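Local coordinates for ferric uptake regulation protein (PDB 1MZB) that probably acts as a metal-responsive transcriptional repressor that senses intracellular iron and controls genes for iron uptake and homeostasis, at residues D90-V95 and E99-M104; R20-Q25 and A47-G52. One frame throughout, in Å; residues are numbered along the deposited sequence.

Overall arrangement
From the N terminus, the chain first enters contact 2, where helix 18-28 meets the loop 47-52. It encloses 21 residues, including helix 37-46, within the helical part of the fold. After helix 53-66 and the two-stranded sheet 69-72/80-83, the chain reaches contact 1, a hairpin whose two segments, 90-95 and 99-104, are separated by just three residues. The two contacts follow in series, neither nested nor crossed. The centres of contact 1 and contact 2 lie about 28 Å apart, on opposite sides of the chain's centre. A zinc site nevertheless connects the two regions: H34, in the span closed by contact 2, shares the metal with H91 and E102 of contact 1.

Contact 1. Residues D90-V95 and E99-M104; sequences DHMVCV and EVIEFM. With ZN (zinc ion), chain C; ZN (zinc ion), chain B.
D90-V95 and E99-M104 form an antiparallel beta hairpin, the axes of strands 90-94 and 100-103 approaching to 4.5 Å at 151°, with D90/F103 and M92/I101 as hydrogen-bonded pairs and H91/E102 and V93/V100 as non-hydrogen-bonded ones. The bond from M92 N to I101 O is short, 2.7 Å, and nearly straight; C94 N bonds to E99 O at the turn end of the hairpin.

H91 and E102 project from one face of the hairpin, side by side and pointing the same way, an arrangement well suited to sharing a metal. H91 NE2 binds a zinc ion at 2.0 Å and E102 OE2 binds the same ion at 2.2 Å, with imidazole and carboxylate planes 64° apart. The methyl V100 CG1 approaches the imidazole obliquely, 3.5 Å from H91 CD2, giving the ligand an apolar neighbour.

On the other face, F103 CG sits between its backbone N and carbonyl carbon (chi1 73°), which brings the flat ring back over the partner strand. D90 CB lies over one ring face, 4.0 Å from the F103 centroid, in a CH-pi contact, while the backbone at H91 C and M92 N meets the ring edge. The flexible thioether of M92 can lie beside the aromatic ring, and its SD makes an oblique Met-aromatic contact. Aspartate suits its place doubly: while CB packs on F103, both carboxylate oxygens grip a second zinc ion, which also holds a water. Farther along, C94 SG packs against I101 CD1.

H34 and E82 complete the first zinc site; H88, E109 and H126 supply the other protein ligands of the second. Strand 129-132 runs parallel to 90-94 on the side away from 100-103, making 90-94 the central strand of this three-stranded mixed sheet.

Contact 2. Residues R20-Q25 and A47-G52; sequences RVKILQ and AGEDVG
The flat carboxylate of E49 meets K22 from one side of its plane, with K22 CD nearest to lying over the group and CE and NZ displaced outward. NZ makes the salt bridge and hydrogen bond to E49 OE2 at 3.1 Å, arriving obliquely, 42° out of the carboxylate plane. The other oxygen, OE1, meets the methylene carbons instead, 3.0 Å from K22 CE and 3.2 Å from K22 CD. The approach to CE is tight and its exact length doubtful; the methylene next to the ammonium is probably polarised, which would ease its meeting with an oxygen.

The two side chains cross at about a right angle. K22 runs extended out from the helix as far as CE, then bends at its last torsion (chi4 -42°), which turns NZ toward OE2. A bend at chi2 of E49 (-68°) helps turn its two oxygens to different parts of the K22 chain. Lysine suits a helix surface position because its long aliphatic part can span to the loop and still deliver a charge, and glutamate can answer both parts.

One residue on in the helix, the contact becomes apolar. I23 CD1, at the end of an extended side chain, comes within 4.3 Å of V51 CG1. Both residues are buried, and their branched, compact side chains fit the interior.

G48, with positive phi, is the C-prime residue of a Schellman motif ending helix 37-46, in which E49 N bonds to L44 O; G52 then takes the N-cap position of helix 53-66. The loop 47-52 is thus a tight connection between two helices. L44 contacts I23, E49 and V51, while V59 and L60 of helix 53-66 also pack on I23, so helices 18-28, 37-46 and 53-66 converge around the apolar side of the contact.

Contact 1. Residues D90-V95 and E99-M104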
ATOM      1  N   ASP A  90      -4.298  -2.383  -6.258  1.00 37.77           N
ATOM      2  CA  ASP A  90      -5.032  -2.664  -7.483  1.00 32.70           C
ATOM      3  C   ASP A  90      -6.408  -2.961  -6.912  1.00 29.25           C
ATOM      4  O   ASP A  90      -6.587  -2.823  -5.718  1.00 31.49           O
ATOM      5  CB  ASP A  90      -4.426  -3.844  -8.163  1.00 27.87           C
ATOM      6  CG  ASP A  90      -2.972  -3.567  -8.560  1.00 28.13           C
ATOM      7  OD1 ASP A  90      -2.713  -2.536  -9.190  1.00 37.79           O
ATOM      8  OD2 ASP A  90      -2.152  -4.365  -8.240  1.00 30.62           O
ATOM      9  N   HIS A  91      -7.362  -3.378  -7.718  1.00 27.23           N
ATOM     10  CA  HIS A  91      -8.707  -3.534  -7.154  1.00 24.33           C
ATOM     11  C   HIS A  91      -9.488  -4.722  -7.632  1.00 27.30           C
ATOM     12  O   HIS A  91      -9.380  -5.110  -8.793  1.00 25.55           O
ATOM     13  CB  HIS A  91      -9.568  -2.280  -7.509  1.00 24.71           C
ATOM     14  CG  HIS A  91      -9.007  -0.970  -7.050  1.00 25.88           C
ATOM     15  ND1 HIS A  91      -7.994  -0.328  -7.725  1.00 25.90           N
ATOM     16  CD2 HIS A  91      -9.325  -0.251  -5.950  1.00 25.07           C
ATOM     17  CE1 HIS A  91      -7.724   0.747  -7.021  1.00 28.00           C
ATOM     18  NE2 HIS A  91      -8.492   0.836  -5.956  1.00 23.88           N
ATOM     19  N   MET A  92     -10.282  -5.295  -6.726  1.00 26.32           N
ATOM     20  CA  MET A  92     -11.234  -6.327  -7.092  1.00 26.87           C
ATOM     21  C   MET A  92     -12.588  -5.569  -7.015  1.00 26.81           C
ATOM     22  O   MET A  92     -12.808  -4.743  -6.110  1.00 28.83           O
ATOM     23  CB  MET A  92     -11.249  -7.464  -6.070  1.00 27.07           C
ATOM     24  CG  MET A  92     -10.163  -8.463  -6.346  1.00 33.04           C
ATOM     25  SD  MET A  92     -10.085  -9.659  -5.056  1.00 38.01           S
ATOM     26  CE  MET A  92     -11.658 -10.218  -5.042  1.00 38.28           C
ATOM     27  N   VAL A  93     -13.455  -5.793  -7.995  1.00 26.97           N
ATOM     28  CA  VAL A  93     -14.765  -5.127  -7.989  1.00 27.06           C
ATOM     29  C   VAL A  93     -15.847  -6.207  -8.086  1.00 27.09           C
ATOM     30  O   VAL A  93     -15.815  -7.041  -8.999  1.00 25.66           O
ATOM     31  CB  VAL A  93     -14.891  -4.177  -9.191  1.00 26.99           C
ATOM     32  CG1 VAL A  93     -16.234  -3.452  -9.150  1.00 30.53           C
ATOM     33  CG2 VAL A  93     -13.778  -3.152  -9.155  1.00 28.36           C
ATOM     34  N   CYS A  94     -16.787  -6.189  -7.145  1.00 29.08           N
ATOM     35  CA  CYS A  94     -17.900  -7.145  -7.114  1.00 30.75           C
ATOM     36  C   CYS A  94     -18.878  -6.638  -8.153  1.00 29.34           C
ATOM     37  O   CYS A  94     -19.503  -5.599  -7.972  1.00 28.82           O
ATOM     38  CB  CYS A  94     -18.543  -7.150  -5.734  1.00 32.69           C
ATOM     39  SG  CYS A  94     -17.448  -7.864  -4.525  1.00 42.12           S
ATOM     40  N   VAL A  95     -19.006  -7.378  -9.247  1.00 26.78           N
ATOM     41  CA  VAL A  95     -19.839  -6.925 -10.333  1.00 30.04           C
ATOM     42  C   VAL A  95     -21.284  -6.736  -9.966  1.00 28.80           C
ATOM     43  O   VAL A  95     -21.917  -5.806 -10.431  1.00 30.08           O
ATOM     44  CB  VAL A  95     -19.770  -7.867 -11.567  1.00 29.84           C
ATOM     45  CG1 VAL A  95     -18.324  -8.043 -12.028  1.00 31.99           C
ATOM     46  CG2 VAL A  95     -20.385  -9.203 -11.249  1.00 32.77           C
ATOM     47  N   GLU A  99     -19.178  -3.364  -4.935  1.00 30.17           N
ATOM     48  CA  GLU A  99     -18.213  -3.275  -3.822  1.00 30.33           C
ATOM     49  C   GLU A  99     -16.778  -3.333  -4.387  1.00 29.39           C
ATOM     50  O   GLU A  99     -16.470  -4.172  -5.244  1.00 28.07           O
ATOM     51  CB  GLU A  99     -18.379  -4.429  -2.829  1.00 31.97           C
ATOM     52  CG  GLU A  99     -17.519  -4.253  -1.583  1.00 35.63           C
ATOM     53  CD  GLU A  99     -17.456  -5.482  -0.671  1.00 41.53           C
ATOM     54  OE1 GLU A  99     -18.328  -6.376  -0.782  1.00 42.81           O
ATOM     55  OE2 GLU A  99     -16.529  -5.534   0.178  1.00 41.43           O
ATOM     56  N   VAL A 100     -15.931  -2.434  -3.913  1.00 28.24           N
ATOM     57  CA  VAL A 100     -14.526  -2.381  -4.371  1.00 28.00           C
ATOM     58  C   VAL A 100     -13.633  -2.832  -3.240  1.00 30.47           C
ATOM     59  O   VAL A 100     -13.726  -2.312  -2.103  1.00 30.31           O
ATOM     60  CB  VAL A 100     -14.145  -0.960  -4.780  1.00 29.53           C
ATOM     61  CG1 VAL A 100     -12.682  -0.886  -5.200  1.00 30.29           C
ATOM     62  CG2 VAL A 100     -15.074  -0.509  -5.943  1.00 32.12           C
ATOM     63  N   ILE A 101     -12.748  -3.768  -3.567  1.00 30.22           N
ATOM     64  CA  ILE A 101     -11.815  -4.360  -2.617  1.00 32.71           C
ATOM     65  C   ILE A 101     -10.386  -4.116  -3.110  1.00 34.87           C
ATOM     66  O   ILE A 101     -10.011  -4.573  -4.185  1.00 33.56           O
ATOM     67  CB  ILE A 101     -12.067  -5.891  -2.509  1.00 33.36           C
ATOM     68  CG1 ILE A 101     -13.501  -6.144  -2.021  1.00 36.96           C
ATOM     69  CG2 ILE A 101     -11.024  -6.557  -1.600  1.00 34.43           C
ATOM     70  CD1 ILE A 101     -13.979  -7.561  -2.256  1.00 39.75           C
ATOM     71  N   GLU A 102      -9.599  -3.372  -2.341  1.00 35.16           N
ATOM     72  CA  GLU A 102      -8.207  -3.149  -2.731  1.00 36.11           C
ATOM     73  C   GLU A 102      -7.339  -4.366  -2.381  1.00 34.72           C
ATOM     74  O   GLU A 102      -7.597  -5.089  -1.408  1.00 35.42           O
ATOM     75  CB  GLU A 102      -7.615  -1.928  -2.012  1.00 41.17           C
ATOM     76  CG  GLU A 102      -8.138  -0.585  -2.494  1.00 44.37           C
ATOM     77  CD  GLU A 102      -7.339   0.590  -1.941  1.00 50.69           C
ATOM     78  OE1 GLU A 102      -6.725   0.437  -0.859  1.00 52.23           O
ATOM     79  OE2 GLU A 102      -7.340   1.671  -2.572  1.00 48.49           O
ATOM     80  N   PHE A 103      -6.306  -4.596  -3.185  1.00 33.18           N
ATOM     81  CA  PHE A 103      -5.360  -5.673  -2.908  1.00 32.51           C
ATOM     82  C   PHE A 103      -4.035  -5.277  -3.513  1.00 32.91           C
ATOM     83  O   PHE A 103      -3.960  -4.365  -4.335  1.00 31.65           O
ATOM     84  CB  PHE A 103      -5.824  -7.017  -3.467  1.00 31.79           C
ATOM     85  CG  PHE A 103      -5.732  -7.139  -4.965  1.00 30.38           C
ATOM     86  CD1 PHE A 103      -6.771  -6.685  -5.790  1.00 30.52           C
ATOM     87  CD2 PHE A 103      -4.617  -7.714  -5.545  1.00 31.05           C
ATOM     88  CE1 PHE A 103      -6.692  -6.816  -7.186  1.00 28.50           C
ATOM     89  CE2 PHE A 103      -4.510  -7.848  -6.944  1.00 32.82           C
ATOM     90  CZ  PHE A 103      -5.554  -7.400  -7.762  1.00 31.68           C
ATOM     91  N   MET A 104      -2.980  -5.942  -3.080  1.00 34.04           N
ATOM     92  CA  MET A 104      -1.647  -5.684  -3.594  1.00 36.94           C
ATOM     93  C   MET A 104      -0.943  -7.029  -3.496  1.00 36.86           C
ATOM     94  O   MET A 104      -0.731  -7.555  -2.394  1.00 37.64           O
ATOM     95  CB  MET A 104      -0.938  -4.658  -2.717  1.00 41.52           C
ATOM     96  CG  MET A 104       0.567  -4.850  -2.639  1.00 53.20           C
ATOM     97  SD  MET A 104       1.421  -4.119  -4.003  1.00 62.83           S
ATOM     98  CE  MET A 104       1.545  -2.425  -3.417  1.00 58.86           C
TER
HETATM   99 ZN    ZN C 202      -8.418   2.136  -4.384  1.00 31.30          ZN
HETATM  100 ZN    ZN B 201      -0.435  -3.343  -9.083  1.00 32.17          ZN
HETATM  101  O   HOH W   1      -0.832  -4.967 -10.657  1.00 30.36           O

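Contact 2. Residues R20-Q25 and A47-G52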
ATOM      1  N   ARG A  20      -8.334  24.216  -3.162  1.00 38.62           N
ATOM      2  CA  ARG A  20      -7.426  23.100  -3.396  1.00 38.44           C
ATOM      3  C   ARG A  20      -6.993  22.463  -2.084  1.00 38.50           C
ATOM      4  O   ARG A  20      -6.901  21.241  -1.969  1.00 36.52           O
ATOM      5  CB  ARG A  20      -6.222  23.548  -4.234  1.00 39.35           C
ATOM      6  CG  ARG A  20      -6.563  23.770  -5.686  1.00 38.25           C
ATOM      7  CD  ARG A  20      -5.407  24.329  -6.506  1.00 40.91           C
ATOM      8  NE  ARG A  20      -5.847  24.563  -7.878  1.00 42.39           N
ATOM      9  CZ  ARG A  20      -5.182  25.256  -8.801  1.00 47.78           C
ATOM     10  NH1 ARG A  20      -4.002  25.817  -8.534  1.00 48.46           N
ATOM     11  NH2 ARG A  20      -5.712  25.395 -10.010  1.00 50.75           N
ATOM     12  N   VAL A  21      -6.757  23.280  -1.062  1.00 38.19           N
ATOM     13  CA  VAL A  21      -6.367  22.729   0.222  1.00 37.08           C
ATOM     14  C   VAL A  21      -7.487  21.960   0.919  1.00 35.70           C
ATOM     15  O   VAL A  21      -7.273  20.849   1.434  1.00 36.70           O
ATOM     16  CB  VAL A  21      -5.842  23.853   1.163  1.00 38.75           C
ATOM     17  CG1 VAL A  21      -5.731  23.322   2.592  1.00 40.68           C
ATOM     18  CG2 VAL A  21      -4.502  24.332   0.660  1.00 39.59           C
ATOM     19  N   LYS A  22      -8.696  22.516   0.926  1.00 34.55           N
ATOM     20  CA  LYS A  22      -9.791  21.832   1.578  1.00 34.00           C
ATOM     21  C   LYS A  22     -10.136  20.479   0.920  1.00 32.52           C
ATOM     22  O   LYS A  22     -10.425  19.501   1.605  1.00 32.84           O
ATOM     23  CB  LYS A  22     -11.017  22.742   1.640  1.00 37.65           C
ATOM     24  CG  LYS A  22     -10.896  23.796   2.755  1.00 41.12           C
ATOM     25  CD  LYS A  22     -12.090  24.737   2.826  1.00 48.34           C
ATOM     26  CE  LYS A  22     -11.920  25.711   4.017  1.00 49.41           C
ATOM     27  NZ  LYS A  22     -11.403  24.975   5.219  1.00 53.00           N
ATOM     28  N   ILE A  23     -10.091  20.428  -0.403  1.00 33.87           N
ATOM     29  CA  ILE A  23     -10.411  19.173  -1.094  1.00 32.52           C
ATOM     30  C   ILE A  23      -9.345  18.103  -0.830  1.00 32.78           C
ATOM     31  O   ILE A  23      -9.656  16.929  -0.588  1.00 31.31           O
ATOM     32  CB  ILE A  23     -10.613  19.459  -2.596  1.00 32.88           C
ATOM     33  CG1 ILE A  23     -11.876  20.322  -2.744  1.00 33.83           C
ATOM     34  CG2 ILE A  23     -10.691  18.129  -3.381  1.00 31.45           C
ATOM     35  CD1 ILE A  23     -12.104  20.938  -4.114  1.00 33.40           C
ATOM     36  N   LEU A  24      -8.081  18.501  -0.847  1.00 32.35           N
ATOM     37  CA  LEU A  24      -7.028  17.557  -0.552  1.00 32.63           C
ATOM     38  C   LEU A  24      -7.170  17.024   0.893  1.00 31.83           C
ATOM     39  O   LEU A  24      -6.897  15.859   1.163  1.00 31.02           O
ATOM     40  CB  LEU A  24      -5.668  18.230  -0.751  1.00 35.38           C
ATOM     41  CG  LEU A  24      -4.461  17.294  -0.765  1.00 38.71           C
ATOM     42  CD1 LEU A  24      -4.573  16.321  -1.928  1.00 36.87           C
ATOM     43  CD2 LEU A  24      -3.173  18.130  -0.886  1.00 40.61           C
ATOM     44  N   GLN A  25      -7.619  17.866   1.821  1.00 33.51           N
ATOM     45  CA  GLN A  25      -7.780  17.433   3.209  1.00 35.03           C
ATOM     46  C   GLN A  25      -8.944  16.466   3.296  1.00 35.42           C
ATOM     47  O   GLN A  25      -8.898  15.488   4.050  1.00 33.40           O
ATOM     48  CB  GLN A  25      -8.021  18.641   4.133  1.00 35.81           C
ATOM     49  CG  GLN A  25      -6.792  19.517   4.317  1.00 42.57           C
ATOM     50  CD  GLN A  25      -7.111  20.820   5.043  1.00 47.30           C
ATOM     51  OE1 GLN A  25      -8.265  21.248   5.087  1.00 48.26           O
ATOM     52  NE2 GLN A  25      -6.077  21.469   5.592  1.00 47.80           N
ATOM     53  N   ALA A  47     -19.463  19.454   6.433  1.00 53.38           N
ATOM     54  CA  ALA A  47     -18.496  20.228   7.204  1.00 54.28           C
ATOM     55  C   ALA A  47     -18.777  21.721   7.086  1.00 54.13           C
ATOM     56  O   ALA A  47     -17.902  22.557   7.324  1.00 55.57           O
ATOM     57  CB  ALA A  47     -17.076  19.914   6.724  1.00 54.36           C
ATOM     58  N   GLY A  48     -20.007  22.056   6.722  1.00 53.92           N
ATOM     59  CA  GLY A  48     -20.388  23.449   6.574  1.00 54.31           C
ATOM     60  C   GLY A  48     -19.513  24.293   5.660  1.00 54.71           C
ATOM     61  O   GLY A  48     -19.515  25.522   5.771  1.00 55.29           O
ATOM     62  N   GLU A  49     -18.769  23.662   4.754  1.00 54.55           N
ATOM     63  CA  GLU A  49     -17.897  24.413   3.853  1.00 54.04           C
ATOM     64  C   GLU A  49     -18.656  25.109   2.722  1.00 54.31           C
ATOM     65  O   GLU A  49     -19.861  24.898   2.535  1.00 55.27           O
ATOM     66  CB  GLU A  49     -16.804  23.505   3.279  1.00 54.23           C
ATOM     67  CG  GLU A  49     -15.798  22.974   4.317  1.00 55.11           C
ATOM     68  CD  GLU A  49     -14.891  24.062   4.912  1.00 56.66           C
ATOM     69  OE1 GLU A  49     -14.839  25.182   4.360  1.00 56.00           O
ATOM     70  OE2 GLU A  49     -14.207  23.786   5.921  1.00 56.26           O
ATOM     71  N   ASP A  50     -17.936  25.935   1.967  1.00 53.14           N
ATOM     72  CA  ASP A  50     -18.521  26.701   0.876  1.00 52.15           C
ATOM     73  C   ASP A  50     -17.887  26.444  -0.500  1.00 49.71           C
ATOM     74  O   ASP A  50     -17.439  27.379  -1.178  1.00 49.83           O
ATOM     75  CB  ASP A  50     -18.431  28.193   1.239  1.00 55.46           C
ATOM     76  CG  ASP A  50     -19.038  29.091   0.186  1.00 58.03           C
ATOM     77  OD1 ASP A  50     -20.246  28.933  -0.113  1.00 60.34           O
ATOM     78  OD2 ASP A  50     -18.300  29.957  -0.344  1.00 60.56           O
ATOM     79  N   VAL A  51     -17.836  25.182  -0.915  1.00 45.47           N
ATOM     80  CA  VAL A  51     -17.251  24.853  -2.212  1.00 41.09           C
ATOM     81  C   VAL A  51     -18.348  24.202  -3.058  1.00 38.80           C
ATOM     82  O   VAL A  51     -18.905  23.182  -2.656  1.00 38.01           O
ATOM     83  CB  VAL A  51     -16.081  23.854  -2.062  1.00 40.93           C
ATOM     84  CG1 VAL A  51     -15.365  23.698  -3.390  1.00 40.51           C
ATOM     85  CG2 VAL A  51     -15.118  24.332  -0.967  1.00 41.77           C
ATOM     86  N   GLY A  52     -18.658  24.800  -4.204  1.00 36.67           N
ATOM     87  CA  GLY A  52     -19.710  24.256  -5.050  1.00 32.82           C
ATOM     88  C   GLY A  52     -19.264  22.974  -5.730  1.00 31.46           C
ATOM     89  O   GLY A  52     -18.064  22.723  -5.868  1.00 28.49           O
TER